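Local coordinates for protein acetylglutamate kinase (Streptococcus mutans, PDB 3L86) that probably phosphorylates the side-chain carboxylate of N-acetyl-L-glutamate with ATP, the second step in making N-acetylornithine from glutamate for arginine biosynthesis, at residues A143-L146 against G152-G155; L196-A201 against A254-A259; L211-K216 against I247-S252. All coordinates share one frame; numbering follows the deposited sequence.

Contact 1 of 3, residues A143-L146 against G152-G155; sequences ADYL and GYVG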
ATOM      1  N   ALA A 143     -13.187  -5.080   6.317  1.00  8.03           N
ATOM      2  CA  ALA A 143     -12.363  -4.776   7.496  1.00  8.84           C
ATOM      3  C   ALA A 143     -13.143  -4.789   8.829  1.00 10.07           C
ATOM      4  O   ALA A 143     -14.367  -4.821   8.822  1.00 10.23           O
ATOM      5  CB  ALA A 143     -11.704  -3.379   7.323  1.00  8.91           C
ATOM      6  N   ASP A 144     -12.428  -4.761   9.960  1.00 11.70           N
ATOM      7  CA  ASP A 144     -13.031  -4.532  11.289  1.00 13.67           C
ATOM      8  C   ASP A 144     -12.132  -3.541  12.079  1.00 13.39           C
ATOM      9  O   ASP A 144     -11.030  -3.274  11.650  1.00 12.17           O
ATOM     10  CB  ASP A 144     -13.109  -5.850  12.072  1.00 15.06           C
ATOM     11  CG  ASP A 144     -14.251  -5.870  13.081  1.00 18.24           C
ATOM     12  OD1 ASP A 144     -14.814  -4.783  13.468  1.00 17.62           O
ATOM     13  OD2 ASP A 144     -14.632  -6.999  13.443  1.00 19.87           O
ATOM     14  N   TYR A 145     -12.618  -2.995  13.210  1.00 13.45           N
ATOM     15  CA  TYR A 145     -11.869  -2.001  14.047  1.00 12.21           C
ATOM     16  C   TYR A 145     -10.707  -2.697  14.699  1.00 12.86           C
ATOM     17  O   TYR A 145     -10.889  -3.746  15.314  1.00 13.00           O
ATOM     18  CB  TYR A 145     -12.787  -1.459  15.167  1.00 12.41           C
ATOM     19  CG  TYR A 145     -13.962  -0.687  14.612  1.00  9.86           C
ATOM     20  CD1 TYR A 145     -13.875   0.661  14.440  1.00  9.50           C
ATOM     21  CD2 TYR A 145     -15.136  -1.345  14.193  1.00  8.37           C
ATOM     22  CE1 TYR A 145     -14.936   1.385  13.877  1.00  7.20           C
ATOM     23  CE2 TYR A 145     -16.195  -0.623  13.624  1.00  9.49           C
ATOM     24  CZ  TYR A 145     -16.066   0.747  13.500  1.00 10.10           C
ATOM     25  OH  TYR A 145     -17.065   1.536  12.991  1.00 11.48           O
ATOM     26  N   LEU A 146      -9.546  -2.129  14.561  1.00 12.12           N
ATOM     27  CA  LEU A 146      -8.381  -2.643  15.172  1.00 13.13           C
ATOM     28  C   LEU A 146      -8.497  -2.633  16.715  1.00 14.07           C
ATOM     29  O   LEU A 146      -8.166  -3.571  17.333  1.00 14.41           O
ATOM     30  CB  LEU A 146      -7.150  -1.885  14.663  1.00 12.57           C
ATOM     31  CG  LEU A 146      -5.752  -2.352  15.061  1.00 17.00           C
ATOM     32  CD1 LEU A 146      -5.537  -3.847  14.855  1.00 14.55           C
ATOM     33  CD2 LEU A 146      -4.619  -1.558  14.441  1.00 13.49           C
ATOM     34  N   GLY A 152      -9.770   4.491  17.301  1.00  8.86           N
ATOM     35  CA  GLY A 152     -10.945   5.044  16.612  1.00  7.38           C
ATOM     36  C   GLY A 152     -11.337   4.227  15.366  1.00  7.56           C
ATOM     37  O   GLY A 152     -11.448   3.005  15.458  1.00  8.27           O
ATOM     38  N   TYR A 153     -11.501   4.903  14.211  1.00  7.83           N
ATOM     39  CA  TYR A 153     -11.918   4.308  12.923  1.00  8.38           C
ATOM     40  C   TYR A 153     -10.765   3.704  12.068  1.00  9.11           C
ATOM     41  O   TYR A 153     -10.743   3.865  10.844  1.00 12.47           O
ATOM     42  CB  TYR A 153     -12.716   5.346  12.094  1.00  6.64           C
ATOM     43  CG  TYR A 153     -14.164   5.428  12.561  1.00  9.28           C
ATOM     44  CD1 TYR A 153     -14.495   5.872  13.855  1.00  8.34           C
ATOM     45  CD2 TYR A 153     -15.203   5.033  11.720  1.00  6.81           C
ATOM     46  CE1 TYR A 153     -15.887   5.903  14.282  1.00 10.92           C
ATOM     47  CE2 TYR A 153     -16.530   5.084  12.119  1.00 10.78           C
ATOM     48  CZ  TYR A 153     -16.867   5.498  13.402  1.00 11.55           C
ATOM     49  OH  TYR A 153     -18.220   5.499  13.742  1.00 15.28           O
ATOM     50  N   VAL A 154      -9.777   3.111  12.721  1.00  8.91           N
ATOM     51  CA  VAL A 154      -8.697   2.358  12.052  1.00  8.97           C
ATOM     52  C   VAL A 154      -9.068   0.873  11.890  1.00  8.57           C
ATOM     53  O   VAL A 154      -9.564   0.236  12.832  1.00  7.47           O
ATOM     54  CB  VAL A 154      -7.348   2.564  12.782  1.00  8.96           C
ATOM     55  CG1 VAL A 154      -6.236   1.662  12.223  1.00 10.04           C
ATOM     56  CG2 VAL A 154      -6.916   4.064  12.608  1.00  9.66           C
ATOM     57  N   GLY A 155      -8.963   0.372  10.667  1.00  8.50           N
ATOM     58  CA  GLY A 155      -9.327  -0.992  10.395  1.00 10.36           C
ATOM     59  C   GLY A 155      -8.177  -1.941  10.177  1.00 11.86           C
ATOM     60  O   GLY A 155      -7.063  -1.501   9.859  1.00  9.87           O
TER
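The carbonyl oxygen of Val-154 takes a nearly straight hydrogen bond from Leu-146 N (2.9 Å, 172° at the hydrogen), and the CA-H of Tyr-145 leans on the same oxygen. The donor N stands somewhat off the carbonyl plane. On the neighbouring strand the pattern is mirrored: Gly-155 offers its CA-H to Asp-144 O, with CA and O 3.1 Å apart. These contacts close the start of a beta-hairpin-like ribbon whose connection carries the short helix 148-151; Tyr-145 and Gly-155 form its antiparallel non-hydrogen-bonded pair. Glycine suits position 155, because a CB there would press on the methyl group of Ala-143.

To one side of the backbone pair two tyrosines meet edge to face. With CG beside its backbone N (chi1 -64°), Tyr-145 lays its ring alongside segment 152-155, where Gly-152 O sits in the ring plane, 3.5 Å from CD1. Atom CE1 of Tyr-145 then stands over the centre of the Tyr-153 ring, the two planes 81° apart. Glycine suits position 152, where the chain leaves the helix with positive phi, since a CB would jam against the preceding carbonyl O. Leu-146 and Val-154 add a looser apolar touch, CD2 to CG1 at 4.2 Å. One straight backbone bond, two CA-H...O contacts and the ring pair thus join the segments, while backbone bonds from Tyr-153 and Gly-155 to Asn-190, a predicted substrate-binding residue, link them to the acetylglutamate site.

Contact 2 of 3, residues L196-A201 against A254-A259; sequences LATAVA and AKTVAA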
ATOM      1  N   LEU A 196      -2.955  -3.171   3.832  1.00  7.48           N
ATOM      2  CA  LEU A 196      -3.801  -3.491   2.657  1.00  6.42           C
ATOM      3  C   LEU A 196      -3.017  -4.236   1.531  1.00  6.59           C
ATOM      4  O   LEU A 196      -3.538  -5.190   0.931  1.00  6.04           O
ATOM      5  CB  LEU A 196      -4.479  -2.249   2.059  1.00  5.19           C
ATOM      6  CG  LEU A 196      -5.403  -2.586   0.833  1.00  4.99           C
ATOM      7  CD1 LEU A 196      -6.423  -3.727   1.196  1.00  2.81           C
ATOM      8  CD2 LEU A 196      -6.186  -1.387   0.313  1.00  4.26           C
ATOM      9  N   ALA A 197      -1.812  -3.753   1.212  1.00  6.22           N
ATOM     10  CA  ALA A 197      -0.907  -4.405   0.277  1.00  5.47           C
ATOM     11  C   ALA A 197      -0.628  -5.882   0.608  1.00  6.91           C
ATOM     12  O   ALA A 197      -0.636  -6.703  -0.319  1.00  4.74           O
ATOM     13  CB  ALA A 197       0.440  -3.623   0.247  1.00  7.33           C
ATOM     14  N   THR A 198      -0.321  -6.207   1.889  1.00  7.96           N
ATOM     15  CA  THR A 198      -0.141  -7.647   2.326  1.00  8.91           C
ATOM     16  C   THR A 198      -1.390  -8.498   2.015  1.00  7.83           C
ATOM     17  O   THR A 198      -1.299  -9.584   1.481  1.00  8.51           O
ATOM     18  CB  THR A 198       0.122  -7.848   3.898  1.00  9.37           C
ATOM     19  OG1 THR A 198       1.194  -7.014   4.343  1.00 15.38           O
ATOM     20  CG2 THR A 198       0.503  -9.290   4.187  1.00  7.45           C
ATOM     21  N   ALA A 199      -2.555  -8.005   2.383  1.00  7.19           N
ATOM     22  CA  ALA A 199      -3.796  -8.750   2.184  1.00  7.61           C
ATOM     23  C   ALA A 199      -4.091  -9.019   0.700  1.00  7.13           C
ATOM     24  O   ALA A 199      -4.479 -10.138   0.284  1.00  6.43           O
ATOM     25  CB  ALA A 199      -4.947  -7.947   2.839  1.00  8.00           C
ATOM     26  N   VAL A 200      -3.867  -7.989  -0.117  1.00  6.76           N
ATOM     27  CA  VAL A 200      -4.078  -8.107  -1.537  1.00  5.08           C
ATOM     28  C   VAL A 200      -3.090  -9.089  -2.175  1.00  6.78           C
ATOM     29  O   VAL A 200      -3.527 -10.014  -2.946  1.00  6.96           O
ATOM     30  CB  VAL A 200      -3.968  -6.731  -2.215  1.00  5.30           C
ATOM     31  CG1 VAL A 200      -4.048  -6.871  -3.727  1.00  2.73           C
ATOM     32  CG2 VAL A 200      -5.080  -5.752  -1.620  1.00  6.21           C
ATOM     33  N   ALA A 201      -1.787  -8.918  -1.877  1.00  5.32           N
ATOM     34  CA  ALA A 201      -0.726  -9.831  -2.430  1.00  7.37           C
ATOM     35  C   ALA A 201      -0.978 -11.316  -2.040  1.00  7.61           C
ATOM     36  O   ALA A 201      -0.825 -12.268  -2.859  1.00  7.16           O
ATOM     37  CB  ALA A 201       0.692  -9.355  -1.921  1.00  5.63           C
ATOM     38  N   ALA A 254       7.330  -9.049   5.947  1.00 11.09           N
ATOM     39  CA  ALA A 254       7.560 -10.352   6.572  1.00 11.61           C
ATOM     40  C   ALA A 254       6.346 -11.294   6.527  1.00 11.21           C
ATOM     41  O   ALA A 254       6.504 -12.490   6.285  1.00 13.31           O
ATOM     42  CB  ALA A 254       8.028 -10.164   8.047  1.00 11.67           C
ATOM     43  N   LYS A 255       5.156 -10.755   6.769  1.00 11.83           N
ATOM     44  CA  LYS A 255       3.864 -11.481   6.750  1.00 12.13           C
ATOM     45  C   LYS A 255       3.535 -12.016   5.328  1.00 12.51           C
ATOM     46  O   LYS A 255       3.011 -13.139   5.170  1.00 12.34           O
ATOM     47  CB  LYS A 255       2.798 -10.535   7.298  1.00 12.95           C
ATOM     48  CG  LYS A 255       1.354 -10.970   7.221  1.00 17.03           C
ATOM     49  CD  LYS A 255       0.543 -10.305   8.326  1.00 22.30           C
ATOM     50  CE  LYS A 255      -0.937 -10.203   7.943  1.00 25.11           C
ATOM     51  NZ  LYS A 255      -1.856 -10.098   9.161  1.00 28.09           N
ATOM     52  N   THR A 256       3.916 -11.234   4.302  1.00 11.69           N
ATOM     53  CA  THR A 256       3.753 -11.567   2.861  1.00  9.68           C
ATOM     54  C   THR A 256       4.592 -12.767   2.405  1.00 11.26           C
ATOM     55  O   THR A 256       4.032 -13.726   1.836  1.00 11.48           O
ATOM     56  CB  THR A 256       4.038 -10.270   1.963  1.00  9.11           C
ATOM     57  OG1 THR A 256       3.102  -9.275   2.356  1.00  9.59           O
ATOM     58  CG2 THR A 256       3.872 -10.480   0.418  1.00  3.70           C
ATOM     59  N   VAL A 257       5.914 -12.747   2.663  1.00 11.41           N
ATOM     60  CA  VAL A 257       6.768 -13.879   2.322  1.00 12.69           C
ATOM     61  C   VAL A 257       6.473 -15.150   3.165  1.00 14.10           C
ATOM     62  O   VAL A 257       6.615 -16.287   2.687  1.00 14.74           O
ATOM     63  CB  VAL A 257       8.307 -13.508   2.344  1.00 13.85           C
ATOM     64  CG1 VAL A 257       8.599 -12.325   1.377  1.00 11.21           C
ATOM     65  CG2 VAL A 257       8.789 -13.213   3.774  1.00 14.27           C
ATOM     66  N   ALA A 258       6.099 -14.942   4.412  1.00 14.74           N
ATOM     67  CA  ALA A 258       5.693 -16.021   5.307  1.00 16.33           C
ATOM     68  C   ALA A 258       4.452 -16.777   4.782  1.00 16.51           C
ATOM     69  O   ALA A 258       4.241 -17.944   5.118  1.00 17.11           O
ATOM     70  CB  ALA A 258       5.461 -15.479   6.756  1.00 15.55           C
ATOM     71  N   ALA A 259       3.682 -16.150   3.897  1.00 16.38           N
ATOM     72  CA  ALA A 259       2.450 -16.753   3.434  1.00 16.77           C
ATOM     73  C   ALA A 259       2.651 -17.322   2.026  1.00 16.68           C
ATOM     74  O   ALA A 259       1.701 -17.827   1.388  1.00 18.36           O
ATOM     75  CB  ALA A 259       1.301 -15.766   3.503  1.00 16.17           C
TER
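Thr-198 and Thr-256 face each other where two nearly parallel helices, 193-203 and 246-258, lie side by side against the central sheet of the amino acid kinase fold. The axes of the short segments run within 10° of each other and are 9.4 Å apart, with threonine and alanine making most of the facing surface. The tight part is buried: Thr-256 OG1 lies 3.2 Å from the methyl CG2 of Thr-198, and at the next turn Ala-201 CB meets Thr-256 CG2 at 4.1 Å. No hydrogen bond joins the two segments directly. Threonine nevertheless fits here, since each hydroxyl turns back to its own helix, Thr-256 OG1 bonding to Ser-252 O and Thr-198 OG1 to Asp-194 O, while the methyls remain for packing. A weak bond from Thr-198 OG1 to Ser-252 O does reach across to helix 246-258.

On the solvent side a single flexible chain, that of exposed Lys-255, makes the contact through its methylenes. Lysine suits this rim because its long aliphatic part can shield an apolar methyl. With CG anti to N (chi1 172°) and the chain extended beyond, it crosses Thr-198 at about a right angle, and Lys-255 CG rests 3.6 Å from Thr-198 CG2.

Contact 3 of 3, residues L211-K216 against I247-S252; sequences LMTNVK and IPKIES. With ADP (adenosine-5'-diphosphate), chain B.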
ATOM      1  N   LEU A 211       7.010  -2.529  -2.234  1.00  6.21           N
ATOM      2  CA  LEU A 211       6.579  -1.472  -1.345  1.00  6.58           C
ATOM      3  C   LEU A 211       7.404  -0.195  -1.661  1.00  7.05           C
ATOM      4  O   LEU A 211       8.520   0.022  -1.120  1.00  4.82           O
ATOM      5  CB  LEU A 211       6.747  -1.907   0.160  1.00  6.12           C
ATOM      6  CG  LEU A 211       5.882  -3.113   0.608  1.00  6.70           C
ATOM      7  CD1 LEU A 211       6.364  -3.740   1.923  1.00  6.62           C
ATOM      8  CD2 LEU A 211       4.381  -2.799   0.735  1.00  6.28           C
ATOM      9  N   MET A 212       6.860   0.648  -2.539  1.00  6.11           N
ATOM     10  CA  MET A 212       7.639   1.770  -3.071  1.00  5.37           C
ATOM     11  C   MET A 212       7.409   3.008  -2.192  1.00  6.12           C
ATOM     12  O   MET A 212       6.254   3.321  -1.854  1.00  4.63           O
ATOM     13  CB  MET A 212       7.212   2.067  -4.536  1.00  6.40           C
ATOM     14  CG  MET A 212       8.370   2.604  -5.402  1.00  8.79           C
ATOM     15  SD  MET A 212       7.970   2.891  -7.174  1.00 13.05           S
ATOM     16  CE  MET A 212       6.984   4.359  -6.977  1.00 10.27           C
ATOM     17  N   THR A 213       8.505   3.669  -1.807  1.00  4.46           N
ATOM     18  CA  THR A 213       8.465   4.648  -0.755  1.00  5.76           C
ATOM     19  C   THR A 213       9.503   5.752  -1.081  1.00  6.29           C
ATOM     20  O   THR A 213       9.953   5.876  -2.263  1.00  4.87           O
ATOM     21  CB  THR A 213       8.733   3.985   0.651  1.00  4.94           C
ATOM     22  OG1 THR A 213       8.746   4.989   1.684  1.00  6.43           O
ATOM     23  CG2 THR A 213      10.045   3.171   0.701  1.00  4.55           C
ATOM     24  N   ASN A 214       9.872   6.567  -0.087  1.00  6.75           N
ATOM     25  CA  ASN A 214      10.745   7.702  -0.379  1.00  8.50           C
ATOM     26  C   ASN A 214      12.130   7.605   0.326  1.00  9.84           C
ATOM     27  O   ASN A 214      12.759   8.629   0.696  1.00  9.86           O
ATOM     28  CB  ASN A 214      10.007   9.046  -0.133  1.00 11.74           C
ATOM     29  CG  ASN A 214       9.708   9.303   1.328  1.00 16.12           C
ATOM     30  OD1 ASN A 214       9.592   8.360   2.122  1.00 25.48           O
ATOM     31  ND2 ASN A 214       9.706  10.586   1.728  1.00 21.83           N
ATOM     32  N   VAL A 215      12.581   6.365   0.516  1.00  8.88           N
ATOM     33  CA  VAL A 215      13.922   6.049   0.998  1.00  8.16           C
ATOM     34  C   VAL A 215      14.421   4.929   0.106  1.00  8.70           C
ATOM     35  O   VAL A 215      13.607   4.167  -0.468  1.00  7.02           O
ATOM     36  CB  VAL A 215      13.934   5.708   2.529  1.00  9.56           C
ATOM     37  CG1 VAL A 215      13.001   4.502   2.849  1.00  7.70           C
ATOM     38  CG2 VAL A 215      15.314   5.443   2.975  1.00  9.64           C
ATOM     39  N   LYS A 216      15.754   4.807  -0.033  1.00  8.99           N
ATOM     40  CA  LYS A 216      16.339   3.801  -0.936  1.00  8.80           C
ATOM     41  C   LYS A 216      16.358   2.337  -0.492  1.00  9.06           C
ATOM     42  O   LYS A 216      16.620   1.421  -1.317  1.00  8.24           O
ATOM     43  CB  LYS A 216      17.723   4.259  -1.426  1.00  9.83           C
ATOM     44  CG  LYS A 216      17.549   5.534  -2.272  1.00  9.76           C
ATOM     45  CD  LYS A 216      18.787   5.913  -3.098  1.00 13.32           C
ATOM     46  CE  LYS A 216      18.502   7.172  -3.977  1.00 10.70           C
ATOM     47  NZ  LYS A 216      17.787   6.912  -5.288  1.00  9.59           N
ATOM     48  N   ILE A 247       8.131   0.648  10.400  1.00 11.54           N
ATOM     49  CA  ILE A 247       7.589  -0.433  11.217  1.00 13.03           C
ATOM     50  C   ILE A 247       6.416  -1.200  10.533  1.00 12.13           C
ATOM     51  O   ILE A 247       6.545  -2.369  10.242  1.00 13.58           O
ATOM     52  CB  ILE A 247       7.147   0.059  12.633  1.00 11.93           C
ATOM     53  CG1 ILE A 247       8.363   0.658  13.368  1.00 15.71           C
ATOM     54  CG2 ILE A 247       6.561  -1.101  13.440  1.00 16.49           C
ATOM     55  CD1 ILE A 247       8.294   0.460  14.874  1.00 20.63           C
ATOM     56  N   PRO A 248       5.292  -0.551  10.290  1.00 12.71           N
ATOM     57  CA  PRO A 248       4.267  -1.303   9.500  1.00 13.31           C
ATOM     58  C   PRO A 248       4.778  -1.780   8.130  1.00 13.16           C
ATOM     59  O   PRO A 248       4.413  -2.883   7.692  1.00 13.17           O
ATOM     60  CB  PRO A 248       3.092  -0.306   9.396  1.00 13.65           C
ATOM     61  CG  PRO A 248       3.749   1.075   9.712  1.00 14.43           C
ATOM     62  CD  PRO A 248       4.899   0.839  10.590  1.00 12.89           C
ATOM     63  N   LYS A 249       5.652  -1.008   7.448  1.00 12.40           N
ATOM     64  CA  LYS A 249       6.236  -1.483   6.136  1.00 11.24           C
ATOM     65  C   LYS A 249       6.991  -2.822   6.206  1.00 11.71           C
ATOM     66  O   LYS A 249       6.744  -3.738   5.406  1.00 11.17           O
ATOM     67  CB  LYS A 249       7.116  -0.371   5.468  1.00  9.64           C
ATOM     68  CG  LYS A 249       7.239  -0.421   3.928  1.00  8.80           C
ATOM     69  CD  LYS A 249       7.994   0.852   3.344  1.00  4.41           C
ATOM     70  CE  LYS A 249       7.301   2.108   3.899  1.00  4.24           C
ATOM     71  NZ  LYS A 249       5.870   2.188   3.255  1.00  5.01           N
ATOM     72  N   ILE A 250       7.923  -2.955   7.160  1.00 13.23           N
ATOM     73  CA  ILE A 250       8.740  -4.163   7.271  1.00 12.79           C
ATOM     74  C   ILE A 250       7.941  -5.337   7.889  1.00 13.22           C
ATOM     75  O   ILE A 250       8.225  -6.464   7.550  1.00 14.08           O
ATOM     76  CB  ILE A 250      10.066  -3.958   8.114  1.00 14.16           C
ATOM     77  CG1 ILE A 250      11.061  -5.072   7.856  1.00 13.47           C
ATOM     78  CG2 ILE A 250       9.826  -3.942   9.608  1.00 12.15           C
ATOM     79  CD1 ILE A 250      11.665  -4.985   6.524  1.00 16.17           C
ATOM     80  N   GLU A 251       6.963  -5.085   8.754  1.00 13.95           N
ATOM     81  CA  GLU A 251       6.057  -6.175   9.233  1.00 14.02           C
ATOM     82  C   GLU A 251       5.179  -6.742   8.101  1.00 13.78           C
ATOM     83  O   GLU A 251       4.979  -7.980   7.987  1.00 14.23           O
ATOM     84  CB  GLU A 251       5.143  -5.700  10.379  1.00 14.80           C
ATOM     85  CG  GLU A 251       5.905  -5.501  11.727  1.00 17.36           C
ATOM     86  CD  GLU A 251       5.060  -4.897  12.825  1.00 17.28           C
ATOM     87  OE1 GLU A 251       4.026  -4.267  12.572  1.00 20.22           O
ATOM     88  OE2 GLU A 251       5.448  -5.045  13.994  1.00 25.87           O
ATOM     89  N   SER A 252       4.617  -5.851   7.272  1.00 11.49           N
ATOM     90  CA  SER A 252       3.857  -6.317   6.075  1.00 10.22           C
ATOM     91  C   SER A 252       4.753  -7.169   5.134  1.00  9.78           C
ATOM     92  O   SER A 252       4.351  -8.265   4.659  1.00 10.55           O
ATOM     93  CB  SER A 252       3.238  -5.089   5.365  1.00 10.29           C
ATOM     94  OG  SER A 252       2.303  -4.466   6.273  1.00 11.97           O
TER
HETATM   95  PB  ADP B 246       5.302   5.786   2.998  1.00 11.56           P
HETATM   96  O1B ADP B 246       4.519   4.680   3.645  1.00  8.22           O
HETATM   97  O2B ADP B 246       6.080   5.381   1.738  1.00 14.11           O
HETATM   98  O3B ADP B 246       4.442   6.969   2.729  1.00 14.03           O
HETATM   99  PA  ADP B 246       6.479   6.274   5.693  1.00 11.66           P
HETATM  100  O1A ADP B 246       7.003   7.598   6.235  1.00  9.59           O
HETATM  101  O2A ADP B 246       5.195   5.759   6.280  1.00 10.70           O
HETATM  102  O3A ADP B 246       6.432   6.308   4.042  1.00 10.47           O
HETATM  103  O5' ADP B 246       7.690   5.236   5.956  1.00 10.98           O
HETATM  104  C5' ADP B 246       8.990   5.518   5.379  1.00 11.94           C
HETATM  105  C4' ADP B 246       9.870   6.229   6.450  1.00 11.70           C
HETATM  106  O4' ADP B 246      10.257   5.380   7.551  1.00 13.54           O
HETATM  107  C3' ADP B 246      11.206   6.767   5.913  1.00 10.85           C
HETATM  108  O3' ADP B 246      10.951   8.003   5.255  1.00  8.39           O
HETATM  109  C2' ADP B 246      12.013   7.013   7.182  1.00 12.56           C
HETATM  110  O2' ADP B 246      11.718   8.340   7.600  1.00 11.32           O
HETATM  111  C1' ADP B 246      11.349   6.106   8.217  1.00 13.46           C
HETATM  112  N9  ADP B 246      12.314   5.108   8.750  1.00 13.19           N
HETATM  113  C8  ADP B 246      12.400   4.784  10.072  1.00 13.71           C
HETATM  114  N7  ADP B 246      13.340   3.817  10.245  1.00 13.61           N
HETATM  115  C5  ADP B 246      13.874   3.554   9.027  1.00 11.60           C
HETATM  116  C6  ADP B 246      14.925   2.689   8.500  1.00 11.39           C
HETATM  117  N6  ADP B 246      15.579   1.817   9.315  1.00 13.65           N
HETATM  118  N1  ADP B 246      15.169   2.688   7.161  1.00  9.89           N
HETATM  119  C2  ADP B 246      14.523   3.494   6.333  1.00  9.49           C
HETATM  120  N3  ADP B 246      13.557   4.317   6.740  1.00 12.50           N
HETATM  121  C4  ADP B 246      13.201   4.407   8.056  1.00 10.73           C
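Leu-211 begins the contact near the C-terminal end of strand 208-212, in the largely parallel central sheet of this amino acid kinase fold, an alpha/beta sandwich that binds its nucleotide here. Its side chain runs antiparallel alongside that of Lys-249 on helix 246-258, bringing CD1 to 3.5 Å from Lys-249 O and to 4.0 Å from Lys-249 CG. A branched apolar residue suits this buried place, for it packs against both the helix backbone and the lysine's methylene groups.

Thr-213 comes next against the helix, as the chain leaves the strand. Here the hydroxyl is anti to the backbone N (chi1 178°), which aims OG1 at the beta-phosphate: it donates to ADP O2B over 2.7 Å. The methyl CG2 is left to meet Lys-249 CD at 4.1 Å, so one threonine serves both ligand and lysine. Asn-214 OD1 accepts a weak bond from the ribose O3', and Val-215 sets CG1 against the adenine, 3.9 Å from ADP C2.

From the helix, Lys-249 bends at chi3 and chi4 (-52° and -68°), curling its end toward the phosphate. It is a predicted transition-state stabiliser, and its ammonium group also makes a salt bridge with Asp-194, which would fix its position; Lys-42, the other predicted stabiliser, lies close by. Bound magnesium is about 4 Å from the Lys-249 side chain. The bond that completes this grip runs from Lys-249 NZ to ADP O1B, 2.9 Å long.

How the contacts relate
Contacts 2 and 3 are buried and share helix 246-258, whose earlier turns serve the nucleotide in contact 3 and whose last turn packs on helix 193-203 in contact 2. They touch directly: Thr-198 OG1 meets Ser-252 CB, and Ala-197 packs on Leu-211. Contact 1 is only partly buried, on a separate two-stranded ribbon. The chemistry follows the place. Contact 1 uses one backbone bond, CA-H...O contacts and a ring pair; contact 2, small side chains with hydroxyls bonded back to their own helices; contact 3, apolar packing on a lysine whose polar end, like the threonine's, goes to ADP. Contact 1 lies near acetylglutamate, contact 3 binds ADP, and contact 2 is packing behind them.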